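PDB 2QR4: peptidase M3B, oligoendopeptidase F from Enterococcus faecium, which probably hydrolyses peptide bonds in short oligopeptides as a zinc-dependent metallopeptidase of family M3. Local coordinates for residues A[209-223]-A[449-461]. Residues are numbered along the deposited sequence; the frame is centred on the assembly and turned at random.
Sequences NTFASTLGTHIKGHN and MHTEDEKGVPLTS
D453 divides its two carboxylate oxygens between K220 and N223, a turn apart on helix 209-223, which both hold the last turn of the other helix. Because its CG stands anti to the backbone N (chi1 173°), the carboxylate extends to helix 209-223, where OD1 accepts K220 NZ at 2.7 Å on its syn lone pair, forming a salt bridge. OD2 uses its anti lone pair for N223 ND2, 2.9 Å away, with amide and carboxylate nearly coplanar. The same ND2 donates to H450 O at 3.0 Å, which already accepts the helical bond from E454 N; N223 thus ties side chain and backbone of the last helical turn together and fixes its own amide.

Alongside these polar bonds, apolar and ring contacts make up the rest. I219 uses both branches: CG1 lies over one face of the H450 imidazole, a CH-pi contact 4.2 Å from the ring centroid, and its terminal CD1 reaches M449 SE (3.4 Å), while CG2 touches D453 CB and, more loosely, L459 CD2. L215 CD2 meets the same selenium from one turn earlier. H450 and H222 lie rim to rim, their planes 8° apart. A212 CB packs on the backbone at S461 N (3.7 Å).

The short axes cross at -75°, and the helix ending at 454 meets 209-223 from L215 to N223; a Schellman motif at G456 turns the chain back along 209-223, to T460, which N-caps helix 461-476 through Y463 N. L464 of that helix packs on A212, M449 and L459, while helix 143-160 and the second subunit flank helix 208-228.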
ATOM      1  N   ASN A 209       8.793  -5.801   8.698  1.00 33.27           N
ATOM      2  CA  ASN A 209       7.402  -5.476   8.986  1.00 40.93           C
ATOM      3  C   ASN A 209       6.772  -4.640   7.858  1.00 43.14           C
ATOM      4  O   ASN A 209       5.635  -4.869   7.463  1.00 53.53           O
ATOM      5  CB  ASN A 209       7.295  -4.712  10.307  1.00 34.11           C
ATOM      6  CG  ASN A 209       7.837  -5.493  11.497  1.00 36.34           C
ATOM      7  OD1 ASN A 209       8.687  -5.001  12.226  1.00 45.05           O
ATOM      8  ND2 ASN A 209       7.327  -6.694  11.710  1.00 34.54           N
ATOM      9  N   THR A 210       7.520  -3.676   7.336  1.00 43.17           N
ATOM     10  CA  THR A 210       7.034  -2.840   6.241  1.00 38.35           C
ATOM     11  C   THR A 210       6.776  -3.655   4.972  1.00 40.51           C
ATOM     12  O   THR A 210       5.707  -3.562   4.362  1.00 51.07           O
ATOM     13  CB  THR A 210       8.026  -1.712   5.954  1.00 42.92           C
ATOM     14  OG1 THR A 210       8.206  -0.958   7.154  1.00 41.38           O
ATOM     15  CG2 THR A 210       7.512  -0.792   4.834  1.00 32.91           C
ATOM     16  N   PHE A 211       7.750  -4.474   4.598  1.00 37.69           N
ATOM     17  CA  PHE A 211       7.606  -5.382   3.469  1.00 39.30           C
ATOM     18  C   PHE A 211       6.495  -6.427   3.644  1.00 41.52           C
ATOM     19  O   PHE A 211       5.786  -6.742   2.689  1.00 44.12           O
ATOM     20  CB  PHE A 211       8.930  -6.067   3.196  1.00 38.61           C
ATOM     21  CG  PHE A 211       9.965  -5.165   2.593  1.00 41.12           C
ATOM     22  CD1 PHE A 211       9.704  -4.476   1.415  1.00 46.00           C
ATOM     23  CD2 PHE A 211      11.205  -5.021   3.186  1.00 41.56           C
ATOM     24  CE1 PHE A 211      10.666  -3.664   0.834  1.00 36.28           C
ATOM     25  CE2 PHE A 211      12.168  -4.197   2.612  1.00 41.78           C
ATOM     26  CZ  PHE A 211      11.891  -3.521   1.437  1.00 39.62           C
ATOM     27  N   ALA A 212       6.320  -6.948   4.855  1.00 40.69           N
ATOM     28  CA  ALA A 212       5.216  -7.877   5.107  1.00 41.40           C
ATOM     29  C   ALA A 212       3.895  -7.172   4.826  1.00 43.19           C
ATOM     30  O   ALA A 212       2.980  -7.740   4.243  1.00 44.94           O
ATOM     31  CB  ALA A 212       5.243  -8.366   6.548  1.00 35.61           C
ATOM     32  N   SER A 213       3.816  -5.928   5.269  1.00 36.96           N
ATOM     33  CA  SER A 213       2.661  -5.097   5.065  1.00 42.60           C
ATOM     34  C   SER A 213       2.417  -4.875   3.570  1.00 41.24           C
ATOM     35  O   SER A 213       1.309  -5.087   3.087  1.00 44.07           O
ATOM     36  CB  SER A 213       2.849  -3.764   5.808  1.00 40.51           C
ATOM     37  OG  SER A 213       1.759  -2.883   5.575  1.00 44.92           O
ATOM     38  N   THR A 214       3.445  -4.470   2.828  1.00 38.39           N
ATOM     39  CA  THR A 214       3.255  -4.214   1.373  1.00 43.90           C
ATOM     40  C   THR A 214       2.914  -5.494   0.623  1.00 42.80           C
ATOM     41  O   THR A 214       2.006  -5.509  -0.200  1.00 48.05           O
ATOM     42  CB  THR A 214       4.467  -3.500   0.694  1.00 39.67           C
ATOM     43  OG1 THR A 214       5.691  -4.192   0.998  1.00 47.23           O
ATOM     44  CG2 THR A 214       4.583  -2.061   1.186  1.00 32.38           C
ATOM     45  N   LEU A 215       3.612  -6.582   0.943  1.00 45.84           N
ATOM     46  CA  LEU A 215       3.403  -7.847   0.230  1.00 45.59           C
ATOM     47  C   LEU A 215       2.080  -8.483   0.634  1.00 43.54           C
ATOM     48  O   LEU A 215       1.302  -8.906  -0.216  1.00 44.49           O
ATOM     49  CB  LEU A 215       4.568  -8.808   0.462  1.00 42.15           C
ATOM     50  CG  LEU A 215       4.482 -10.167  -0.228  1.00 46.78           C
ATOM     51  CD1 LEU A 215       4.239 -10.027  -1.759  1.00 38.56           C
ATOM     52  CD2 LEU A 215       5.725 -10.997   0.073  1.00 41.52           C
ATOM     53  N   GLY A 216       1.831  -8.529   1.939  1.00 41.02           N
ATOM     54  CA  GLY A 216       0.522  -8.899   2.481  1.00 33.71           C
ATOM     55  C   GLY A 216      -0.670  -8.212   1.821  1.00 44.25           C
ATOM     56  O   GLY A 216      -1.661  -8.863   1.467  1.00 46.13           O
ATOM     57  N   THR A 217      -0.586  -6.898   1.640  1.00 44.16           N
ATOM     58  CA  THR A 217      -1.659  -6.168   0.961  1.00 41.69           C
ATOM     59  C   THR A 217      -1.847  -6.668  -0.480  1.00 50.39           C
ATOM     60  O   THR A 217      -2.972  -6.868  -0.952  1.00 45.77           O
ATOM     61  CB  THR A 217      -1.364  -4.673   0.951  1.00 50.76           C
ATOM     62  OG1 THR A 217      -1.208  -4.208   2.303  1.00 49.07           O
ATOM     63  CG2 THR A 217      -2.500  -3.930   0.280  1.00 47.94           C
ATOM     64  N   HIS A 218      -0.727  -6.886  -1.163  1.00 43.16           N
ATOM     65  CA  HIS A 218      -0.733  -7.332  -2.553  1.00 42.65           C
ATOM     66  C   HIS A 218      -1.436  -8.667  -2.641  1.00 38.84           C
ATOM     67  O   HIS A 218      -2.278  -8.880  -3.512  1.00 47.80           O
ATOM     68  CB  HIS A 218       0.709  -7.493  -3.078  1.00 38.25           C
ATOM     69  CG  HIS A 218       0.785  -7.809  -4.532  1.00 43.50           C
ATOM     70  ND1 HIS A 218       0.447  -6.889  -5.507  1.00 51.74           N
ATOM     71  CD2 HIS A 218       1.172  -8.930  -5.184  1.00 46.19           C
ATOM     72  CE1 HIS A 218       0.620  -7.435  -6.698  1.00 48.28           C
ATOM     73  NE2 HIS A 218       1.056  -8.672  -6.531  1.00 50.22           N
ATOM     74  N   ILE A 219      -1.073  -9.563  -1.725  1.00 43.74           N
ATOM     75  CA  ILE A 219      -1.662 -10.901  -1.652  1.00 41.74           C
ATOM     76  C   ILE A 219      -3.162 -10.861  -1.324  1.00 48.35           C
ATOM     77  O   ILE A 219      -3.967 -11.520  -1.987  1.00 49.06           O
ATOM     78  CB  ILE A 219      -0.864 -11.762  -0.671  1.00 47.47           C
ATOM     79  CG1 ILE A 219       0.427 -12.225  -1.364  1.00 45.39           C
ATOM     80  CG2 ILE A 219      -1.672 -12.934  -0.196  1.00 36.52           C
ATOM     81  CD1 ILE A 219       1.458 -12.638  -0.399  1.00 65.86           C
ATOM     82  N   LYS A 220      -3.535 -10.043  -0.342  1.00 38.92           N
ATOM     83  CA  LYS A 220      -4.936  -9.785  -0.042  1.00 44.95           C
ATOM     84  C   LYS A 220      -5.760  -9.365  -1.263  1.00 43.16           C
ATOM     85  O   LYS A 220      -6.888  -9.819  -1.436  1.00 51.94           O
ATOM     86  CB  LYS A 220      -5.067  -8.730   1.065  1.00 44.56           C
ATOM     87  CG  LYS A 220      -5.253  -9.342   2.411  1.00 45.13           C
ATOM     88  CD  LYS A 220      -5.192  -8.324   3.556  1.00 61.44           C
ATOM     89  CE  LYS A 220      -4.923  -9.044   4.865  1.00 54.20           C
ATOM     90  NZ  LYS A 220      -5.621 -10.390   4.852  1.00 48.59           N
ATOM     91  N   GLY A 221      -5.202  -8.500  -2.105  1.00 42.94           N
ATOM     92  CA  GLY A 221      -5.908  -8.043  -3.321  1.00 30.86           C
ATOM     93  C   GLY A 221      -6.178  -9.157  -4.314  1.00 44.42           C
ATOM     94  O   GLY A 221      -7.270  -9.211  -4.900  1.00 47.22           O
ATOM     95  N   HIS A 222      -5.196 -10.049  -4.508  1.00 38.96           N
ATOM     96  CA  HIS A 222      -5.393 -11.233  -5.355  1.00 44.21           C
ATOM     97  C   HIS A 222      -6.516 -12.127  -4.834  1.00 44.92           C
ATOM     98  O   HIS A 222      -7.345 -12.616  -5.599  1.00 47.44           O
ATOM     99  CB  HIS A 222      -4.121 -12.073  -5.446  1.00 40.86           C
ATOM    100  CG  HIS A 222      -3.009 -11.406  -6.185  1.00 50.93           C
ATOM    101  ND1 HIS A 222      -1.698 -11.822  -6.082  1.00 47.56           N
ATOM    102  CD2 HIS A 222      -3.008 -10.344  -7.026  1.00 44.22           C
ATOM    103  CE1 HIS A 222      -0.939 -11.048  -6.835  1.00 47.78           C
ATOM    104  NE2 HIS A 222      -1.709 -10.146  -7.420  1.00 51.91           N
ATOM    105  N   ASN A 223      -6.530 -12.342  -3.526  1.00 39.61           N
ATOM    106  CA  ASN A 223      -7.553 -13.176  -2.921  1.00 43.42           C
ATOM    107  C   ASN A 223      -8.938 -12.556  -3.022  1.00 35.77           C
ATOM    108  O   ASN A 223      -9.911 -13.230  -3.361  1.00 47.32           O
ATOM    109  CB  ASN A 223      -7.179 -13.551  -1.473  1.00 33.89           C
ATOM    110  CG  ASN A 223      -6.222 -14.747  -1.431  1.00 51.32           C
ATOM    111  OD1 ASN A 223      -6.214 -15.559  -2.360  1.00 44.29           O
ATOM    112  ND2 ASN A 223      -5.418 -14.858  -0.370  1.00 42.53           N
HETATM  113  N   MSE A 449       1.736 -18.378   0.645  1.00 40.04           N
HETATM  114  CA  MSE A 449       1.243 -17.094   1.139  1.00 43.70           C
HETATM  115  C   MSE A 449      -0.224 -16.843   0.791  1.00 43.96           C
HETATM  116  O   MSE A 449      -0.972 -16.348   1.626  1.00 39.30           O
HETATM  117  CB  MSE A 449       2.089 -15.930   0.604  1.00 36.63           C
HETATM  118  CG  MSE A 449       3.415 -15.758   1.314  1.00 31.75           C
HETATM  119 SE   MSE A 449       4.357 -14.143   0.696  1.00 59.60          SE
HETATM  120  CE  MSE A 449       4.660 -14.640  -1.186  1.00 55.14           C
ATOM    121  N   HIS A 450      -0.630 -17.152  -0.443  1.00 37.06           N
ATOM    122  CA  HIS A 450      -2.022 -16.946  -0.835  1.00 37.75           C
ATOM    123  C   HIS A 450      -2.982 -17.865  -0.074  1.00 38.73           C
ATOM    124  O   HIS A 450      -4.012 -17.412   0.431  1.00 38.43           O
ATOM    125  CB  HIS A 450      -2.227 -17.137  -2.334  1.00 30.14           C
ATOM    126  CG  HIS A 450      -1.575 -16.092  -3.179  1.00 42.64           C
ATOM    127  ND1 HIS A 450      -2.262 -15.010  -3.682  1.00 43.56           N
ATOM    128  CD2 HIS A 450      -0.306 -15.977  -3.637  1.00 37.09           C
ATOM    129  CE1 HIS A 450      -1.442 -14.261  -4.395  1.00 36.87           C
ATOM    130  NE2 HIS A 450      -0.249 -14.828  -4.386  1.00 42.81           N
ATOM    131  N   THR A 451      -2.656 -19.153  -0.012  1.00 31.80           N
ATOM    132  CA  THR A 451      -3.531 -20.118   0.666  1.00 44.20           C
ATOM    133  C   THR A 451      -3.652 -19.841   2.160  1.00 33.56           C
ATOM    134  O   THR A 451      -4.729 -19.971   2.723  1.00 44.26           O
ATOM    135  CB  THR A 451      -3.078 -21.564   0.436  1.00 39.07           C
ATOM    136  OG1 THR A 451      -1.683 -21.673   0.764  1.00 45.30           O
ATOM    137  CG2 THR A 451      -3.292 -21.933  -1.035  1.00 32.45           C
ATOM    138  N   GLU A 452      -2.544 -19.442   2.782  1.00 36.68           N
ATOM    139  CA  GLU A 452      -2.533 -19.076   4.196  1.00 38.16           C
ATOM    140  C   GLU A 452      -3.400 -17.863   4.478  1.00 42.74           C
ATOM    141  O   GLU A 452      -4.260 -17.896   5.357  1.00 46.39           O
ATOM    142  CB  GLU A 452      -1.104 -18.832   4.664  1.00 34.62           C
ATOM    143  CG  GLU A 452      -0.309 -20.130   4.829  1.00 47.11           C
ATOM    144  CD  GLU A 452      -0.896 -21.055   5.905  1.00 54.17           C
ATOM    145  OE1 GLU A 452      -0.639 -20.815   7.104  1.00 52.52           O
ATOM    146  OE2 GLU A 452      -1.602 -22.028   5.557  1.00 46.03           O
ATOM    147  N   ASP A 453      -3.191 -16.796   3.716  1.00 45.27           N
ATOM    148  CA  ASP A 453      -4.012 -15.592   3.846  1.00 46.14           C
ATOM    149  C   ASP A 453      -5.499 -15.866   3.596  1.00 44.07           C
ATOM    150  O   ASP A 453      -6.370 -15.309   4.256  1.00 40.49           O
ATOM    151  CB  ASP A 453      -3.526 -14.494   2.893  1.00 44.85           C
ATOM    152  CG  ASP A 453      -4.456 -13.299   2.875  1.00 46.73           C
ATOM    153  OD1 ASP A 453      -4.304 -12.407   3.730  1.00 41.82           O
ATOM    154  OD2 ASP A 453      -5.349 -13.256   2.008  1.00 43.15           O
ATOM    155  N   GLU A 454      -5.792 -16.717   2.629  1.00 44.66           N
ATOM    156  CA  GLU A 454      -7.176 -17.018   2.331  1.00 46.56           C
ATOM    157  C   GLU A 454      -7.831 -17.734   3.514  1.00 44.28           C
ATOM    158  O   GLU A 454      -8.974 -17.447   3.845  1.00 39.17           O
ATOM    159  CB  GLU A 454      -7.294 -17.778   1.003  1.00 45.39           C
ATOM    160  CG  GLU A 454      -8.097 -19.059   1.037  1.00 74.52           C
ATOM    161  CD  GLU A 454      -7.313 -20.231   0.425  1.00 85.00           C
ATOM    162  OE1 GLU A 454      -6.882 -21.124   1.201  1.00 72.55           O
ATOM    163  OE2 GLU A 454      -7.109 -20.244  -0.822  1.00 76.52           O
ATOM    164  N   LYS A 455      -7.101 -18.638   4.166  1.00 41.86           N
ATOM    165  CA  LYS A 455      -7.599 -19.302   5.381  1.00 47.18           C
ATOM    166  C   LYS A 455      -7.685 -18.341   6.569  1.00 41.69           C
ATOM    167  O   LYS A 455      -8.140 -18.705   7.635  1.00 44.73           O
ATOM    168  CB  LYS A 455      -6.717 -20.500   5.763  1.00 48.42           C
ATOM    169  CG  LYS A 455      -6.677 -21.627   4.733  1.00 52.01           C
ATOM    170  CD  LYS A 455      -5.973 -22.870   5.279  1.00 55.09           C
ATOM    171  CE  LYS A 455      -4.684 -22.493   5.993  1.00 67.88           C
ATOM    172  NZ  LYS A 455      -4.008 -23.640   6.668  1.00 57.40           N
ATOM    173  N   GLY A 456      -7.236 -17.110   6.394  1.00 45.52           N
ATOM    174  CA  GLY A 456      -7.303 -16.147   7.487  1.00 43.52           C
ATOM    175  C   GLY A 456      -6.120 -16.163   8.448  1.00 54.29           C
ATOM    176  O   GLY A 456      -6.211 -15.618   9.549  1.00 50.06           O
ATOM    177  N   VAL A 457      -5.003 -16.782   8.068  1.00 39.61           N
ATOM    178  CA  VAL A 457      -3.856 -16.698   8.956  1.00 46.49           C
ATOM    179  C   VAL A 457      -2.979 -15.487   8.664  1.00 44.82           C
ATOM    180  O   VAL A 457      -2.506 -15.305   7.549  1.00 50.88           O
ATOM    181  CB  VAL A 457      -3.064 -18.035   9.127  1.00 48.10           C
ATOM    182  CG1 VAL A 457      -3.649 -19.141   8.303  1.00 41.37           C
ATOM    183  CG2 VAL A 457      -1.584 -17.839   8.900  1.00 41.87           C
ATOM    184  N   PRO A 458      -2.766 -14.649   9.686  1.00 45.98           N
ATOM    185  CA  PRO A 458      -2.019 -13.415   9.501  1.00 35.67           C
ATOM    186  C   PRO A 458      -0.607 -13.657   8.971  1.00 45.02           C
ATOM    187  O   PRO A 458       0.165 -14.460   9.510  1.00 44.71           O
ATOM    188  CB  PRO A 458      -1.949 -12.833  10.914  1.00 36.67           C
ATOM    189  CG  PRO A 458      -3.114 -13.446  11.626  1.00 34.81           C
ATOM    190  CD  PRO A 458      -3.175 -14.835  11.087  1.00 36.44           C
ATOM    191  N   LEU A 459      -0.282 -12.933   7.922  1.00 38.03           N
ATOM    192  CA  LEU A 459       1.031 -12.968   7.333  1.00 41.13           C
ATOM    193  C   LEU A 459       1.956 -11.948   7.984  1.00 38.03           C
ATOM    194  O   LEU A 459       2.438 -11.041   7.322  1.00 46.97           O
ATOM    195  CB  LEU A 459       0.895 -12.668   5.851  1.00 34.08           C
ATOM    196  CG  LEU A 459       0.806 -13.871   4.907  1.00 55.22           C
ATOM    197  CD1 LEU A 459       0.137 -15.062   5.532  1.00 39.50           C
ATOM    198  CD2 LEU A 459       0.133 -13.503   3.606  1.00 46.99           C
ATOM    199  N   THR A 460       2.233 -12.102   9.272  1.00 36.85           N
ATOM    200  CA  THR A 460       3.214 -11.227   9.926  1.00 37.72           C
ATOM    201  C   THR A 460       4.633 -11.524   9.410  1.00 43.92           C
ATOM    202  O   THR A 460       4.908 -12.632   8.918  1.00 43.57           O
ATOM    203  CB  THR A 460       3.202 -11.472  11.438  1.00 36.28           C
ATOM    204  OG1 THR A 460       3.603 -12.825  11.685  1.00 42.11           O
ATOM    205  CG2 THR A 460       1.793 -11.251  12.020  1.00 34.32           C
ATOM    206  N   SER A 461       5.552 -10.574   9.556  1.00 35.03           N
ATOM    207  CA  SER A 461       6.945 -10.865   9.220  1.00 41.00           C
ATOM    208  C   SER A 461       7.496 -12.069   9.956  1.00 41.90           C
ATOM    209  O   SER A 461       8.309 -12.814   9.397  1.00 43.38           O
ATOM    210  CB  SER A 461       7.867  -9.671   9.447  1.00 44.17           C
ATOM    211  OG  SER A 461       7.771  -9.206  10.766  1.00 50.82           O
TER